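Local coordinates for protein 6-aminohexanoate-dimer hydrolase (Bacillus anthracis, PDB 4GB7) that probably hydrolyses the amide bond of 6-aminohexanoate dimers, as a putative serine hydrolase of the beta-lactamase family, at residues V114-G119 against F313-L318; K338-G343 against S354-W359; A368-V371 against Q377-Y380. One frame throughout, in Å; residues are numbered along the deposited sequence. Where two conformers were deposited one is given.

In the fold
The three contacts follow one another along the chain, none nesting in or crossing another. Interaction 1 closes the longest loop: strand 110-117 and the turn after it meet helix 307-318 across 193 residues, many of them helical. Interaction 2 then closes a short loop, bringing the chain beyond helix 332-338 up to strand 354-356. Interaction 3 is the hairpin of strands 369-373 and 377-382, in the same five-stranded sheet as strand 110-117. Trp359 of interaction 2 joins the three, packing on Leu317 of the helix and on Phe369, Glu370, Val371 and Leu379 of the hairpin, while Phe313 and Gly314 of the helix also rest on Leu379.

Interaction 1: V114-G119 against F313-L318; sequences VVVHNG and FGQLLL. With NO3 (nitrate ion), chain C.
Gln315 of helix 307-318 meets Val116 and Gly119 in a small contact bridged by a water, where the helix lies against the five-stranded antiparallel sheet of a beta-lactamase-type fold. Val116 is near the end of strand 110-117, and Gly119 is in the turn that leads into strand 120-126. About 102 Å² is buried, the largest share by Gln315. Its CG stands anti to the backbone N (chi1 -178°) and the chain then bends at chi2 (66°), bringing the flat amide up to the turn. Gln315 OE1 comes within 3.5 Å of Gly119 CA and 3.8 Å of Val116 CG1; Val116 also touches Phe79 and Ala311, the latter one helical turn before Gln315. The polar link is made by a water, which accepts from Gly119 N at 2.9 Å and donates to Gln315 OE1 at 2.7 Å. With OE1 taking the water, the amide rotation is fixed further by NE2, which bonds to Asn319 OD1 and to a nitrate ion, probably left from the crystallisation liquor. Leu318 CD2 lies 4.0 Å from nitrate O1, and the same O1 accepts from Gln315 NE2 at 3.0 Å with an N-H...O angle of 165°.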
loop_
_atom_site.group_PDB
_atom_site.type_symbol
_atom_site.label_atom_id
_atom_site.label_comp_id
_atom_site.label_asym_id
_atom_site.label_seq_id
_atom_site.Cartn_x
_atom_site.Cartn_y
_atom_site.Cartn_z
ATOM N N VAL A 114 -6.375 11.389 -7.769
ATOM C CA VAL A 114 -6.167 11.220 -9.201
ATOM C C VAL A 114 -7.132 10.163 -9.757
ATOM O O VAL A 114 -7.192 9.014 -9.222
ATOM C CB VAL A 114 -4.727 10.793 -9.487
ATOM C CG1 VAL A 114 -4.516 10.468 -10.964
ATOM C CG2 VAL A 114 -3.715 11.857 -8.986
ATOM N N VAL A 115 -7.805 10.514 -10.847
ATOM C CA VAL A 115 -8.721 9.627 -11.558
ATOM C C VAL A 115 -8.258 9.466 -13.019
ATOM O O VAL A 115 -8.100 10.425 -13.765
ATOM C CB VAL A 115 -10.175 10.122 -11.548
ATOM C CG1 VAL A 115 -11.091 9.114 -12.267
ATOM C CG2 VAL A 115 -10.639 10.477 -10.143
ATOM N N VAL A 116 -8.029 8.223 -13.399
ATOM C CA VAL A 116 -7.617 7.829 -14.738
ATOM C C VAL A 116 -8.742 6.938 -15.303
ATOM O O VAL A 116 -9.301 6.093 -14.575
ATOM C CB VAL A 116 -6.317 7.057 -14.725
ATOM C CG1 VAL A 116 -5.865 6.694 -16.159
ATOM C CG2 VAL A 116 -5.216 7.880 -14.078
ATOM N N HIS A 117 -9.091 7.145 -16.564
ATOM C CA HIS A 117 -10.227 6.455 -17.220
ATOM C C HIS A 117 -9.845 6.151 -18.645
ATOM O O HIS A 117 -9.418 7.032 -19.396
ATOM C CB HIS A 117 -11.464 7.318 -17.209
ATOM C CG HIS A 117 -12.676 6.644 -17.759
ATOM N ND1 HIS A 117 -13.510 7.251 -18.636
ATOM C CD2 HIS A 117 -13.188 5.353 -17.542
ATOM C CE1 HIS A 117 -14.521 6.390 -18.960
ATOM N NE2 HIS A 117 -14.320 5.227 -18.303
ATOM N N ASN A 118 -9.889 4.872 -18.998
ATOM C CA ASN A 118 -9.427 4.412 -20.301
ATOM C C ASN A 118 -8.012 4.912 -20.615
ATOM O O ASN A 118 -7.668 5.244 -21.769
ATOM C CB ASN A 118 -10.406 4.796 -21.449
ATOM C CG ASN A 118 -11.780 4.164 -21.298
ATOM O OD1 ASN A 118 -11.885 2.962 -21.076
ATOM N ND2 ASN A 118 -12.832 4.965 -21.433
ATOM N N GLY A 119 -7.166 4.883 -19.610
ATOM C CA GLY A 119 -5.771 5.213 -19.777
ATOM C C GLY A 119 -5.488 6.675 -20.017
ATOM O O GLY A 119 -4.401 7.027 -20.449
ATOM N N PHE A 313 1.220 2.907 -12.204
ATOM C CA PHE A 313 1.287 1.504 -11.749
ATOM C C PHE A 313 -0.130 0.849 -11.763
ATOM O O PHE A 313 -0.324 -0.261 -12.159
ATOM C CB PHE A 313 1.845 1.439 -10.345
ATOM C CG PHE A 313 1.900 0.046 -9.784
ATOM C CD1 PHE A 313 2.812 -0.846 -10.287
ATOM C CD2 PHE A 313 1.058 -0.376 -8.750
ATOM C CE1 PHE A 313 2.896 -2.116 -9.769
ATOM C CE2 PHE A 313 1.144 -1.663 -8.229
ATOM C CZ PHE A 313 2.057 -2.521 -8.736
ATOM N N GLY A 314 -1.134 1.622 -11.360
ATOM C CA GLY A 314 -2.510 1.181 -11.446
ATOM C C GLY A 314 -2.925 0.788 -12.853
ATOM O O GLY A 314 -3.580 -0.243 -13.070
ATOM N N GLN A 315 -2.560 1.647 -13.804
ATOM C CA GLN A 315 -2.870 1.425 -15.221
ATOM C C GLN A 315 -2.139 0.152 -15.681
ATOM O O GLN A 315 -2.711 -0.617 -16.437
ATOM C CB GLN A 315 -2.462 2.606 -16.079
ATOM C CG GLN A 315 -2.804 2.439 -17.540
ATOM C CD GLN A 315 -4.279 2.404 -17.778
ATOM O OE1 GLN A 315 -5.051 3.093 -17.083
ATOM N NE2 GLN A 315 -4.684 1.693 -18.813
ATOM N N LEU A 316 -0.919 -0.071 -15.207
ATOM C CA LEU A 316 -0.188 -1.283 -15.551
ATOM C C LEU A 316 -0.979 -2.516 -15.147
ATOM O O LEU A 316 -1.082 -3.477 -15.926
ATOM C CB LEU A 316 1.169 -1.308 -14.865
ATOM C CG LEU A 316 2.049 -2.526 -15.133
ATOM C CD1 LEU A 316 2.422 -2.602 -16.602
ATOM C CD2 LEU A 316 3.273 -2.502 -14.228
ATOM N N LEU A 317 -1.578 -2.475 -13.964
ATOM C CA LEU A 317 -2.342 -3.599 -13.454
ATOM C C LEU A 317 -3.682 -3.702 -14.168
ATOM O O LEU A 317 -4.159 -4.784 -14.479
ATOM C CB LEU A 317 -2.496 -3.487 -11.947
ATOM C CG LEU A 317 -1.261 -4.001 -11.202
ATOM C CD1 LEU A 317 -1.166 -3.376 -9.830
ATOM C CD2 LEU A 317 -1.252 -5.537 -11.150
ATOM N N LEU A 318 -4.281 -2.557 -14.465
ATOM C CA LEU A 318 -5.474 -2.563 -15.274
ATOM C C LEU A 318 -5.224 -3.270 -16.612
ATOM O O LEU A 318 -6.083 -4.008 -17.104
ATOM C CB LEU A 318 -6.001 -1.139 -15.431
ATOM C CG LEU A 318 -7.318 -0.997 -16.130
ATOM C CD1 LEU A 318 -8.469 -1.717 -15.360
ATOM C CD2 LEU A 318 -7.600 0.503 -16.336
HETATM N N NO3 C . -7.513 0.598 -20.387
HETATM O O1 NO3 C . -7.428 1.766 -20.101
HETATM O O2 NO3 C . -6.421 -0.237 -20.155
HETATM O O3 NO3 C . -8.689 0.103 -20.974
HETATM O O HOH W 1 -7.630 3.905 -16.951
#

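Interaction 2: K338-G343 against S354-W359; sequences KNVQEG and SYHNQW
Val340 supplies the apolar part of this contact, setting its two methyls against two different residues of segment 354-359. Val340 CG1 sits 3.7 Å from Ser354 CB, while Val340 CG2 comes obliquely to the His356 ring, 3.6 Å from His356 CD2 and 3.9 Å from His356 CB. With CG1 anti to the backbone N (chi1 178°), the isopropyl group spreads along the strand and touches Ser354 and His356 at once; the CB of Tyr355, the residue between them, points away from Val340. Both partners belong to strand 354-356, which pairs with strand 359-361 through a type I' turn from His356 to Trp359, a tight beta hairpin. The irregular chain after helix 332-338 runs along this hairpin. The polar part is carried by water: one molecule accepts from Gly343 N at 2.9 Å and donates to Ser354 OG, also at 2.9 Å. That hydroxyl has a second partner in the carbonyl O of Glu344, whose carboxylate in turn bonds to Gln341 N. His356 ND1 bonds to Asp187 OD1, which fixes the ring and also takes Asn357 N. Asn357 ND2 lies over the centre of the His356 ring, 3.1 Å above its plane. Within the turn, Gln358 touches Lys143, part of a pattern consistent with the SxxK motif of serine hydrolases in this family.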
loop_
_atom_site.group_PDB
_atom_site.type_symbol
_atom_site.label_atom_id
_atom_site.label_comp_id
_atom_site.label_asym_id
_atom_site.label_seq_id
_atom_site.Cartn_x
_atom_site.Cartn_y
_atom_site.Cartn_z
ATOM N N LYS A 338 -8.934 -11.405 -10.129
ATOM C CA LYS A 338 -10.272 -11.303 -10.724
ATOM C C LYS A 338 -11.049 -12.607 -10.672
ATOM O O LYS A 338 -12.249 -12.593 -10.672
ATOM C CB LYS A 338 -10.181 -10.697 -12.125
ATOM C CG LYS A 338 -9.707 -9.226 -12.041
ATOM C CD LYS A 338 -9.709 -8.501 -13.383
ATOM C CE LYS A 338 -8.670 -9.066 -14.332
ATOM N NZ LYS A 338 -8.494 -8.215 -15.549
ATOM N N ASN A 339 -10.360 -13.724 -10.545
ATOM C CA ASN A 339 -11.013 -15.035 -10.372
ATOM C C ASN A 339 -11.343 -15.434 -8.922
ATOM O O ASN A 339 -11.887 -16.525 -8.691
ATOM C CB ASN A 339 -10.114 -16.116 -11.018
ATOM C CG ASN A 339 -10.146 -16.075 -12.523
ATOM O OD1 ASN A 339 -11.119 -15.622 -13.142
ATOM N ND2 ASN A 339 -9.085 -16.548 -13.128
ATOM N N VAL A 340 -11.031 -14.573 -7.943
ATOM C CA VAL A 340 -11.375 -14.852 -6.540
ATOM C C VAL A 340 -12.882 -14.635 -6.340
ATOM O O VAL A 340 -13.359 -13.495 -6.397
ATOM C CB VAL A 340 -10.518 -14.057 -5.498
ATOM C CG1 VAL A 340 -10.945 -14.334 -4.053
ATOM C CG2 VAL A 340 -9.048 -14.403 -5.621
ATOM N N GLN A 341 -13.620 -15.718 -6.078
ATOM C CA GLN A 341 -15.075 -15.611 -5.871
ATOM C C GLN A 341 -15.443 -15.294 -4.426
ATOM O O GLN A 341 -14.631 -15.495 -3.530
ATOM C CB GLN A 341 -15.768 -16.899 -6.302
ATOM C CG GLN A 341 -15.499 -17.201 -7.763
ATOM C CD GLN A 341 -16.599 -17.998 -8.391
ATOM O OE1 GLN A 341 -16.612 -19.218 -8.302
ATOM N NE2 GLN A 341 -17.531 -17.311 -9.041
ATOM N N GLU A 342 -16.655 -14.760 -4.218
ATOM C CA GLU A 342 -17.143 -14.501 -2.897
ATOM C C GLU A 342 -17.116 -15.833 -2.150
ATOM O O GLU A 342 -17.536 -16.853 -2.686
ATOM C CB GLU A 342 -18.534 -13.837 -2.918
ATOM C CG GLU A 342 -19.092 -13.571 -1.523
ATOM C CD GLU A 342 -20.204 -12.530 -1.452
ATOM O OE1 GLU A 342 -20.835 -12.434 -0.373
ATOM O OE2 GLU A 342 -20.453 -11.801 -2.442
ATOM N N GLY A 343 -16.528 -15.813 -0.955
ATOM C CA GLY A 343 -16.364 -17.004 -0.114
ATOM C C GLY A 343 -15.007 -17.691 -0.215
ATOM O O GLY A 343 -14.677 -18.619 0.587
ATOM N N SER A 354 -12.642 -10.468 0.206
ATOM C CA SER A 354 -11.574 -11.453 0.136
ATOM C C SER A 354 -10.244 -10.746 0.034
ATOM O O SER A 354 -10.191 -9.530 -0.129
ATOM C CB SER A 354 -11.738 -12.389 -1.048
ATOM O OG SER A 354 -12.944 -13.101 -1.007
ATOM N N TYR A 355 -9.172 -11.530 0.121
ATOM C CA TYR A 355 -7.818 -10.984 0.059
ATOM C C TYR A 355 -6.914 -12.022 -0.597
ATOM O O TYR A 355 -6.926 -13.189 -0.188
ATOM C CB TYR A 355 -7.313 -10.703 1.441
ATOM C CG TYR A 355 -5.980 -9.974 1.545
ATOM C CD1 TYR A 355 -4.777 -10.645 1.427
ATOM C CD2 TYR A 355 -5.939 -8.579 1.779
ATOM C CE1 TYR A 355 -3.562 -9.981 1.601
ATOM C CE2 TYR A 355 -4.733 -7.914 1.929
ATOM C CZ TYR A 355 -3.548 -8.598 1.803
ATOM O OH TYR A 355 -2.362 -7.948 2.022
ATOM N N HIS A 356 -6.135 -11.592 -1.584
ATOM C CA HIS A 356 -5.266 -12.503 -2.328
ATOM C C HIS A 356 -4.028 -11.754 -2.784
ATOM O O HIS A 356 -4.133 -10.695 -3.405
ATOM C CB HIS A 356 -6.023 -13.076 -3.528
ATOM C CG HIS A 356 -5.345 -14.274 -4.180
ATOM N ND1 HIS A 356 -4.488 -15.093 -3.517
ATOM C CD2 HIS A 356 -5.482 -14.798 -5.445
ATOM C CE1 HIS A 356 -4.064 -16.060 -4.342
ATOM N NE2 HIS A 356 -4.685 -15.905 -5.516
ATOM N N ASN A 357 -2.844 -12.279 -2.461
ATOM C CA ASN A 357 -1.582 -11.769 -2.978
ATOM C C ASN A 357 -1.357 -10.268 -2.770
ATOM O O ASN A 357 -0.880 -9.543 -3.647
ATOM C CB ASN A 357 -1.485 -12.162 -4.477
ATOM C CG ASN A 357 -1.442 -13.674 -4.669
ATOM O OD1 ASN A 357 -0.955 -14.397 -3.787
ATOM N ND2 ASN A 357 -1.976 -14.157 -5.806
ATOM N N GLN A 358 -1.693 -9.833 -1.571
ATOM C CA GLN A 358 -1.495 -8.471 -1.071
ATOM C C GLN A 358 -2.568 -7.485 -1.506
ATOM O O GLN A 358 -2.461 -6.293 -1.195
ATOM C CB GLN A 358 -0.072 -7.935 -1.284
ATOM C CG GLN A 358 1.055 -8.897 -0.820
ATOM C CD GLN A 358 1.153 -9.003 0.702
ATOM O OE1 GLN A 358 1.760 -8.154 1.361
ATOM N NE2 GLN A 358 0.601 -10.096 1.266
ATOM N N TRP A 359 -3.601 -7.981 -2.198
ATOM C CA TRP A 359 -4.746 -7.142 -2.659
ATOM C C TRP A 359 -6.087 -7.501 -1.986
ATOM O O TRP A 359 -6.412 -8.673 -1.745
ATOM C CB TRP A 359 -4.948 -7.293 -4.166
ATOM C CG TRP A 359 -3.835 -6.719 -4.971
ATOM C CD1 TRP A 359 -2.677 -7.364 -5.407
ATOM C CD2 TRP A 359 -3.786 -5.403 -5.544
ATOM N NE1 TRP A 359 -1.921 -6.531 -6.143
ATOM C CE2 TRP A 359 -2.541 -5.323 -6.260
ATOM C CE3 TRP A 359 -4.614 -4.270 -5.489
ATOM C CZ2 TRP A 359 -2.126 -4.172 -6.897
ATOM C CZ3 TRP A 359 -4.197 -3.131 -6.152
ATOM C CH2 TRP A 359 -2.969 -3.081 -6.851
HETATM O O HOH W 2 -15.514 -13.452 0.291
#

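Interaction 3: A368-V371 against Q377-Y380; sequences AFEV and QTLY
The beta hairpin of strands 369-373 and 377-382 includes the pairing of Val371 with Leu379, at one side of the five-stranded sheet of the beta-lactamase-type fold. The two residues form an antiparallel hydrogen-bonded pair: Val371 N reaches Leu379 O at 2.9 Å and Leu379 N returns to Val371 O at the same length. Val371 CG1 packs on Leu379 CB at 3.7 Å, on the face where Trp359 touches both residues and helix 307-318 covers Leu379. Next along comes the non-hydrogen-bonded pair Glu370 and Tyr380, on the opposite face. Glu370 CG stands between its backbone N and carbonyl carbon (chi1 61°) and the chain runs extended from there, so that OE1 arrives in plane at the edge of the Tyr380 ring, 3.4 Å from CD1. The carboxylate and ring planes stand 67° apart. Thr378 CG2 lies 4.0 Å from the same Glu370 OE1. At the far end Asn364 links the two segments, with OD1 taking Ala368 N and ND2 bonding to Tyr380 OH. The phenol is packed closely there: Ala368 CB sits 3.4 Å from Tyr380 CZ and 3.3 Å from Tyr380 OH.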
loop_
_atom_site.group_PDB
_atom_site.type_symbol
_atom_site.label_atom_id
_atom_site.label_comp_id
_atom_site.label_asym_id
_atom_site.label_seq_id
_atom_site.Cartn_x
_atom_site.Cartn_y
_atom_site.Cartn_z
ATOM N N ALA A 368 -14.026 -4.552 -8.681
ATOM C CA ALA A 368 -12.807 -3.757 -8.363
ATOM C C ALA A 368 -11.907 -4.499 -7.422
ATOM O O ALA A 368 -12.340 -5.387 -6.681
ATOM C CB ALA A 368 -13.142 -2.363 -7.854
ATOM N N PHE A 369 -10.642 -4.148 -7.432
ATOM C CA PHE A 369 -9.718 -4.630 -6.456
ATOM C C PHE A 369 -8.871 -3.429 -6.014
ATOM O O PHE A 369 -8.765 -2.439 -6.712
ATOM C CB PHE A 369 -8.910 -5.870 -6.954
ATOM C CG PHE A 369 -8.107 -5.641 -8.214
ATOM C CD1 PHE A 369 -8.707 -5.716 -9.458
ATOM C CD2 PHE A 369 -6.767 -5.357 -8.152
ATOM C CE1 PHE A 369 -7.988 -5.531 -10.623
ATOM C CE2 PHE A 369 -6.021 -5.149 -9.315
ATOM C CZ PHE A 369 -6.621 -5.220 -10.556
ATOM N N GLU A 370 -8.342 -3.497 -4.811
ATOM C CA GLU A 370 -7.718 -2.343 -4.237
ATOM C C GLU A 370 -6.697 -2.707 -3.180
ATOM O O GLU A 370 -6.706 -3.816 -2.631
ATOM C CB GLU A 370 -8.787 -1.418 -3.621
ATOM C CG GLU A 370 -9.615 -2.025 -2.488
ATOM C CD GLU A 370 -10.775 -1.230 -1.968
ATOM O OE1 GLU A 370 -10.907 -0.064 -2.337
ATOM O OE2 GLU A 370 -11.525 -1.764 -1.098
ATOM N N VAL A 371 -5.817 -1.761 -2.908
ATOM C CA VAL A 371 -4.957 -1.784 -1.716
ATOM C C VAL A 371 -5.215 -0.528 -0.917
ATOM O O VAL A 371 -5.432 0.551 -1.488
ATOM C CB VAL A 371 -3.472 -2.086 -2.071
ATOM C CG1 VAL A 371 -2.931 -0.993 -3.029
ATOM C CG2 VAL A 371 -2.631 -2.261 -0.790
ATOM N N GLN A 377 -5.226 6.230 2.548
ATOM C CA GLN A 377 -4.622 5.900 1.292
ATOM C C GLN A 377 -5.325 4.792 0.565
ATOM O O GLN A 377 -5.702 3.771 1.164
ATOM C CB GLN A 377 -3.150 5.488 1.429
ATOM C CG GLN A 377 -2.382 6.044 2.616
ATOM C CD GLN A 377 -2.463 7.522 2.764
ATOM O OE1 GLN A 377 -2.550 8.244 1.779
ATOM N NE2 GLN A 377 -2.359 8.003 3.992
ATOM N N THR A 378 -5.473 4.952 -0.745
ATOM C CA THR A 378 -6.089 3.920 -1.563
ATOM C C THR A 378 -5.489 3.916 -2.967
ATOM O O THR A 378 -5.321 4.981 -3.571
ATOM C CB THR A 378 -7.616 4.114 -1.723
ATOM O OG1 THR A 378 -8.243 4.202 -0.429
ATOM C CG2 THR A 378 -8.264 2.952 -2.527
ATOM N N LEU A 379 -5.180 2.708 -3.448
ATOM C CA LEU A 379 -5.077 2.456 -4.892
ATOM C C LEU A 379 -6.204 1.552 -5.283
ATOM O O LEU A 379 -6.285 0.391 -4.804
ATOM C CB LEU A 379 -3.736 1.801 -5.262
ATOM C CG LEU A 379 -3.546 1.422 -6.719
ATOM C CD1 LEU A 379 -3.661 2.568 -7.732
ATOM C CD2 LEU A 379 -2.193 0.692 -6.844
ATOM N N TYR A 380 -7.049 2.013 -6.158
ATOM C CA TYR A 380 -8.332 1.330 -6.494
ATOM C C TYR A 380 -8.389 1.118 -8.023
ATOM O O TYR A 380 -8.237 2.071 -8.813
ATOM C CB TYR A 380 -9.489 2.203 -6.032
ATOM C CG TYR A 380 -10.887 1.727 -6.401
ATOM C CD1 TYR A 380 -11.633 0.895 -5.548
ATOM C CD2 TYR A 380 -11.496 2.132 -7.574
ATOM C CE1 TYR A 380 -12.921 0.475 -5.873
ATOM C CE2 TYR A 380 -12.777 1.718 -7.910
ATOM C CZ TYR A 380 -13.501 0.911 -7.038
ATOM O OH TYR A 380 -14.781 0.512 -7.344
#